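Local atomic coordinates of Rik1-associated factor 1 (Schizosaccharomyces pombe, PDB entry 4O9D), a protein that helps establish heterochromatin as a component of the Clr4 methyltransferase complex, which ubiquitylates histone H3 and methylates it to form H3K9me. Residues V246-S251 against Y261-R266; L185-N190 against T237-H242. All coordinates share one frame; numbering follows the deposited sequence.

Interaction 1. Residues V246-S251 against Y261-R266; sequences VGFVAS and YYLDTR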
loop_
_atom_site.group_PDB
_atom_site.type_symbol
_atom_site.label_atom_id
_atom_site.label_comp_id
_atom_site.label_asym_id
_atom_site.label_seq_id
_atom_site.Cartn_x
_atom_site.Cartn_y
_atom_site.Cartn_z
ATOM N N VAL A 246 -11.091 -3.834 14.822
ATOM C CA VAL A 246 -11.409 -3.143 16.082
ATOM C C VAL A 246 -10.625 -1.835 16.221
ATOM O O VAL A 246 -10.958 -0.966 17.037
ATOM C CB VAL A 246 -11.143 -4.053 17.332
ATOM C CG1 VAL A 246 -11.889 -5.399 17.193
ATOM C CG2 VAL A 246 -9.646 -4.287 17.524
ATOM N N GLY A 247 -9.575 -1.680 15.425
ATOM C CA GLY A 247 -8.730 -0.504 15.537
ATOM C C GLY A 247 -7.701 -0.400 14.427
ATOM O O GLY A 247 -7.444 -1.369 13.703
ATOM N N PHE A 248 -7.116 0.784 14.281
ATOM C CA PHE A 248 -6.108 1.001 13.267
ATOM C C PHE A 248 -5.015 1.893 13.809
ATOM O O PHE A 248 -5.212 2.572 14.824
ATOM C CB PHE A 248 -6.720 1.576 11.981
ATOM C CG PHE A 248 -7.350 2.954 12.133
ATOM C CD1 PHE A 248 -8.623 3.104 12.661
ATOM C CD2 PHE A 248 -6.699 4.083 11.656
ATOM C CE1 PHE A 248 -9.207 4.371 12.788
ATOM C CE2 PHE A 248 -7.260 5.335 11.769
ATOM C CZ PHE A 248 -8.527 5.484 12.336
ATOM N N VAL A 249 -3.846 1.840 13.176
ATOM C CA VAL A 249 -2.775 2.757 13.522
ATOM C C VAL A 249 -2.558 3.692 12.352
ATOM O O VAL A 249 -2.783 3.318 11.205
ATOM C CB VAL A 249 -1.427 2.062 13.845
ATOM C CG1 VAL A 249 -1.476 1.368 15.254
ATOM C CG2 VAL A 249 -1.011 1.079 12.722
ATOM N N ALA A 250 -2.113 4.900 12.669
ATOM C CA ALA A 250 -1.702 5.885 11.686
ATOM C C ALA A 250 -0.381 6.467 12.121
ATOM O O ALA A 250 -0.226 6.829 13.284
ATOM C CB ALA A 250 -2.708 6.974 11.599
ATOM N N SER A 251 0.562 6.592 11.201
ATOM C CA SER A 251 1.853 7.177 11.552
ATOM C C SER A 251 2.011 8.537 10.886
ATOM O O SER A 251 1.499 8.772 9.808
ATOM C CB SER A 251 3.007 6.249 11.145
ATOM O OG SER A 251 3.056 6.073 9.707
ATOM N N TYR A 261 -0.063 6.652 16.078
ATOM C CA TYR A 261 -1.306 6.666 16.832
ATOM C C TYR A 261 -2.066 5.370 16.693
ATOM O O TYR A 261 -2.060 4.758 15.619
ATOM C CB TYR A 261 -2.204 7.808 16.346
ATOM C CG TYR A 261 -1.521 9.137 16.429
ATOM C CD1 TYR A 261 -1.580 9.884 17.591
ATOM C CD2 TYR A 261 -0.814 9.645 15.349
ATOM C CE1 TYR A 261 -0.949 11.115 17.683
ATOM C CE2 TYR A 261 -0.176 10.862 15.418
ATOM C CZ TYR A 261 -0.247 11.601 16.593
ATOM O OH TYR A 261 0.401 12.809 16.697
ATOM N N TYR A 262 -2.734 4.972 17.778
ATOM C CA TYR A 262 -3.634 3.825 17.770
ATOM C C TYR A 262 -5.041 4.385 17.941
ATOM O O TYR A 262 -5.297 5.142 18.884
ATOM C CB TYR A 262 -3.335 2.787 18.888
ATOM C CG TYR A 262 -4.387 1.702 18.863
ATOM C CD1 TYR A 262 -4.321 0.673 17.932
ATOM C CD2 TYR A 262 -5.519 1.774 19.682
ATOM C CE1 TYR A 262 -5.321 -0.294 17.848
ATOM C CE2 TYR A 262 -6.530 0.806 19.609
ATOM C CZ TYR A 262 -6.416 -0.231 18.695
ATOM O OH TYR A 262 -7.400 -1.194 18.602
ATOM N N LEU A 263 -5.935 4.055 17.012
ATOM C CA LEU A 263 -7.282 4.610 17.025
ATOM C C LEU A 263 -8.329 3.515 17.107
ATOM O O LEU A 263 -8.259 2.528 16.379
ATOM C CB LEU A 263 -7.528 5.463 15.762
ATOM C CG LEU A 263 -6.593 6.668 15.585
ATOM C CD1 LEU A 263 -5.460 6.389 14.605
ATOM C CD2 LEU A 263 -7.411 7.887 15.120
ATOM N N ASP A 264 -9.313 3.704 17.982
ATOM C CA ASP A 264 -10.355 2.712 18.212
ATOM C C ASP A 264 -11.507 2.934 17.240
ATOM O O ASP A 264 -11.923 4.065 17.021
ATOM C CB ASP A 264 -10.857 2.825 19.654
ATOM C CG ASP A 264 -11.961 1.842 19.971
ATOM O OD1 ASP A 264 -11.629 0.697 20.340
ATOM O OD2 ASP A 264 -13.159 2.211 19.855
ATOM N N THR A 265 -12.026 1.845 16.678
ATOM C CA THR A 265 -13.085 1.892 15.679
ATOM C C THR A 265 -14.536 2.024 16.238
ATOM O O THR A 265 -15.486 2.130 15.475
ATOM C CB THR A 265 -12.955 0.658 14.756
ATOM O OG1 THR A 265 -11.896 0.892 13.809
ATOM C CG2 THR A 265 -14.204 0.407 13.992
ATOM N N ARG A 266 -14.724 2.019 17.548
ATOM C CA ARG A 266 -16.068 2.238 18.107
ATOM C C ARG A 266 -16.233 3.724 18.386
ATOM O O ARG A 266 -17.163 4.376 17.895
ATOM C CB ARG A 266 -16.269 1.428 19.401
ATOM C CG ARG A 266 -16.317 -0.071 19.191
ATOM C CD ARG A 266 -16.060 -0.822 20.494
ATOM N NE ARG A 266 -14.685 -0.616 20.934
ATOM C CZ ARG A 266 -14.256 -0.726 22.188
ATOM N NH1 ARG A 266 -15.099 -1.045 23.169
ATOM N NH2 ARG A 266 -12.973 -0.519 22.463
#

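Interaction 2. Residues L185-N190 against T237-H242; sequences LIEFSN and TSLYMH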
loop_
_atom_site.group_PDB
_atom_site.type_symbol
_atom_site.label_atom_id
_atom_site.label_comp_id
_atom_site.label_asym_id
_atom_site.label_seq_id
_atom_site.Cartn_x
_atom_site.Cartn_y
_atom_site.Cartn_z
ATOM N N LEU A 185 -3.542 9.220 1.992
ATOM C CA LEU A 185 -3.845 7.901 2.572
ATOM C C LEU A 185 -5.341 7.743 2.658
ATOM O O LEU A 185 -6.037 8.721 2.922
ATOM C CB LEU A 185 -3.269 7.785 3.991
ATOM C CG LEU A 185 -1.776 8.134 4.017
ATOM C CD1 LEU A 185 -1.311 8.399 5.460
ATOM C CD2 LEU A 185 -1.010 7.032 3.362
ATOM N N ILE A 186 -5.849 6.525 2.523
ATOM C CA ILE A 186 -7.308 6.350 2.589
ATOM C C ILE A 186 -7.670 4.913 2.929
ATOM O O ILE A 186 -7.048 3.971 2.418
ATOM C CB ILE A 186 -7.966 6.841 1.256
ATOM C CG1 ILE A 186 -9.405 7.348 1.472
ATOM C CG2 ILE A 186 -7.915 5.739 0.142
ATOM C CD1 ILE A 186 -9.904 8.269 0.326
ATOM N N GLU A 187 -8.643 4.741 3.826
ATOM C CA GLU A 187 -9.127 3.407 4.206
ATOM C C GLU A 187 -10.618 3.455 4.575
ATOM O O GLU A 187 -11.100 4.434 5.153
ATOM C CB GLU A 187 -8.360 2.850 5.437
ATOM C CG GLU A 187 -6.839 2.817 5.336
ATOM C CD GLU A 187 -6.282 1.615 4.549
ATOM O OE1 GLU A 187 -5.155 1.749 3.987
ATOM O OE2 GLU A 187 -6.960 0.554 4.503
ATOM N N PHE A 188 -11.352 2.396 4.263
ATOM C CA PHE A 188 -12.686 2.241 4.813
ATOM C C PHE A 188 -12.667 1.639 6.208
ATOM O O PHE A 188 -11.745 0.903 6.551
ATOM C CB PHE A 188 -13.508 1.330 3.907
ATOM C CG PHE A 188 -13.986 1.995 2.639
ATOM C CD1 PHE A 188 -15.112 2.810 2.651
ATOM C CD2 PHE A 188 -13.318 1.797 1.436
ATOM C CE1 PHE A 188 -15.578 3.433 1.454
ATOM C CE2 PHE A 188 -13.775 2.410 0.252
ATOM C CZ PHE A 188 -14.914 3.220 0.279
ATOM N N SER A 189 -13.715 1.896 6.987
ATOM C CA SER A 189 -13.810 1.327 8.324
ATOM C C SER A 189 -15.270 1.053 8.696
ATOM O O SER A 189 -16.126 1.927 8.513
ATOM C CB SER A 189 -13.171 2.298 9.324
ATOM O OG SER A 189 -13.260 1.826 10.656
ATOM N N ASN A 190 -15.558 -0.147 9.209
ATOM C CA ASN A 190 -16.922 -0.475 9.671
ATOM C C ASN A 190 -16.988 -1.494 10.818
ATOM O O ASN A 190 -18.043 -2.085 11.074
ATOM C CB ASN A 190 -17.846 -0.941 8.523
ATOM C CG ASN A 190 -17.402 -2.253 7.878
ATOM O OD1 ASN A 190 -16.649 -3.049 8.459
ATOM N ND2 ASN A 190 -17.891 -2.491 6.662
ATOM N N THR A 237 1.788 9.372 7.041
ATOM C CA THR A 237 2.568 8.577 6.122
ATOM C C THR A 237 2.003 7.177 5.933
ATOM O O THR A 237 2.266 6.550 4.926
ATOM C CB THR A 237 4.053 8.445 6.589
ATOM O OG1 THR A 237 4.128 7.843 7.900
ATOM C CG2 THR A 237 4.746 9.811 6.620
ATOM N N SER A 238 1.218 6.676 6.879
ATOM C CA SER A 238 0.788 5.299 6.747
ATOM C C SER A 238 -0.431 4.988 7.629
ATOM O O SER A 238 -0.541 5.510 8.715
ATOM C CB SER A 238 1.981 4.406 7.138
ATOM O OG SER A 238 1.574 3.109 7.448
ATOM N N LEU A 239 -1.324 4.130 7.137
ATOM C CA LEU A 239 -2.562 3.743 7.826
ATOM C C LEU A 239 -2.657 2.247 7.739
ATOM O O LEU A 239 -2.444 1.672 6.652
ATOM C CB LEU A 239 -3.809 4.310 7.100
ATOM C CG LEU A 239 -4.084 5.802 7.027
ATOM C CD1 LEU A 239 -5.468 6.057 6.317
ATOM C CD2 LEU A 239 -4.122 6.439 8.391
ATOM N N TYR A 240 -2.965 1.597 8.855
ATOM C CA TYR A 240 -3.051 0.146 8.845
ATOM C C TYR A 240 -4.199 -0.305 9.738
ATOM O O TYR A 240 -4.210 0.020 10.916
ATOM C CB TYR A 240 -1.721 -0.468 9.317
ATOM C CG TYR A 240 -1.703 -1.963 9.357
ATOM C CD1 TYR A 240 -2.311 -2.659 10.402
ATOM C CD2 TYR A 240 -1.055 -2.696 8.368
ATOM C CE1 TYR A 240 -2.266 -4.053 10.463
ATOM C CE2 TYR A 240 -1.000 -4.107 8.426
ATOM C CZ TYR A 240 -1.619 -4.769 9.474
ATOM O OH TYR A 240 -1.614 -6.145 9.520
ATOM N N MET A 241 -5.146 -1.052 9.169
ATOM C CA MET A 241 -6.321 -1.543 9.903
ATOM C C MET A 241 -6.084 -2.991 10.409
ATOM O O MET A 241 -5.698 -3.883 9.636
ATOM C CB MET A 241 -7.567 -1.489 8.989
ATOM C CG MET A 241 -8.847 -2.052 9.626
ATOM S SD MET A 241 -9.535 -0.944 10.905
ATOM C CE MET A 241 -10.131 0.420 9.887
ATOM N N HIS A 242 -6.294 -3.232 11.702
ATOM C CA HIS A 242 -6.197 -4.597 12.210
ATOM C C HIS A 242 -7.222 -5.497 11.508
ATOM O O HIS A 242 -8.337 -5.054 11.175
ATOM C CB HIS A 242 -6.346 -4.644 13.728
ATOM C CG HIS A 242 -5.891 -5.930 14.327
ATOM N ND1 HIS A 242 -6.762 -6.934 14.687
ATOM C CD2 HIS A 242 -4.650 -6.389 14.614
ATOM C CE1 HIS A 242 -6.078 -7.957 15.170
ATOM N NE2 HIS A 242 -4.797 -7.647 15.147
HETATM O O HOH W 1 -5.161 -1.349 6.337
#

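Interaction 1. Residues V246-S251 against Y261-R266
Leu263 lies under the ring of Phe248: its CB sits 3.8 Å from the ring centroid, over one face, as a CH-pi contact displaced toward the rim. The same leucine sends CD1 to Phe248 CE2 at 3.5 Å and on to the methyl of Ala250. With CG wedged between backbone N and carbonyl carbon (chi1 64°), the Phe248 ring swings over its partner strand and also packs on Met241. On the other face of the sheet, the Tyr262 ring extends along the opposing backbone toward Gly247, Val249 CG1 meeting its edge and its OH approaching Gly247 CA to 3.4 Å. These are the two middle strands of a four-stranded antiparallel blade of the WD40 beta-propeller, joined as a hairpin. Phe248 and Leu263 form a hydrogen-bonded pair, in which Leu263 N reaches Phe248 O at 2.7 Å. Ala250 and Tyr261 make the second such pair. Where strand 258-264 ends and strand 247-253 begins, Thr265 N donates to Val246 O from well above the carbonyl plane, as the regular pairing gives out. Outermost, Asp264 closes an Asx turn through OD2 and Arg266 N, while Arg266 NH2 forms a salt bridge to Asp264 OD1 at 2.8 Å.

Interaction 2. Residues L185-N190 against T237-H242
Thr237 and Ser238 offer their backbone to Leu185, whose CD1 rests 3.4 Å from Ser238 N and also touches the carbonyl carbon of Thr237. The two strands, 182-189 and 235-241, are the first strands of successive blades of the beta-propeller; their segments run nearly parallel, 11° apart, their axes approaching to 7.1 Å at the closest, so side chains rather than strand pairing fill the space between them. Leu239 comes next and points into this seam. Its CD1 settles between Leu185 CB at 3.6 Å and Glu187 CG at 3.7 Å, so that the aliphatic part of the glutamate serves as apolar surface. The side chains of Leu239 and Glu187 lie alongside each other, pointing opposite ways, and the bend of Glu187 at chi2 (-81°) turns its carboxylate away from the leucine methyls. At Met241 a water accepts from the backbone N at 2.8 Å and gives a weak hydrogen bond to Glu187 OE2, linking the carboxylate to the neighbouring blade. The methionine side chain, bent at both chi2 and chi3, curls toward Ser189, whose OG is hydrogen-bonded to Tyr268. Met241 CE ends 3.5 Å from Ser189 OG.

In the fold
Strand 235-241 belongs to the same blade as the hairpin of interaction 1, and strand 247-253 is its neighbour in that sheet; the two contacts touch, their centres about 8 Å apart. Interaction 1 is a largely buried contact within one blade, about 17 Å from the centre of the chain, and combines five backbone hydrogen bonds with side-chain packing on both faces of the sheet. Interaction 2 lies further in, about 10 Å from that centre, yet is only partly buried; it joins two blades through side-chain packing, in which carbons of Glu187 and Ser189 share, and a bridging water. Between them, Val249 O and Tyr240 N (2.9 Å) probably form a hydrogen bond, as do Ser251 OG and Thr237 OG1 (2.7 Å).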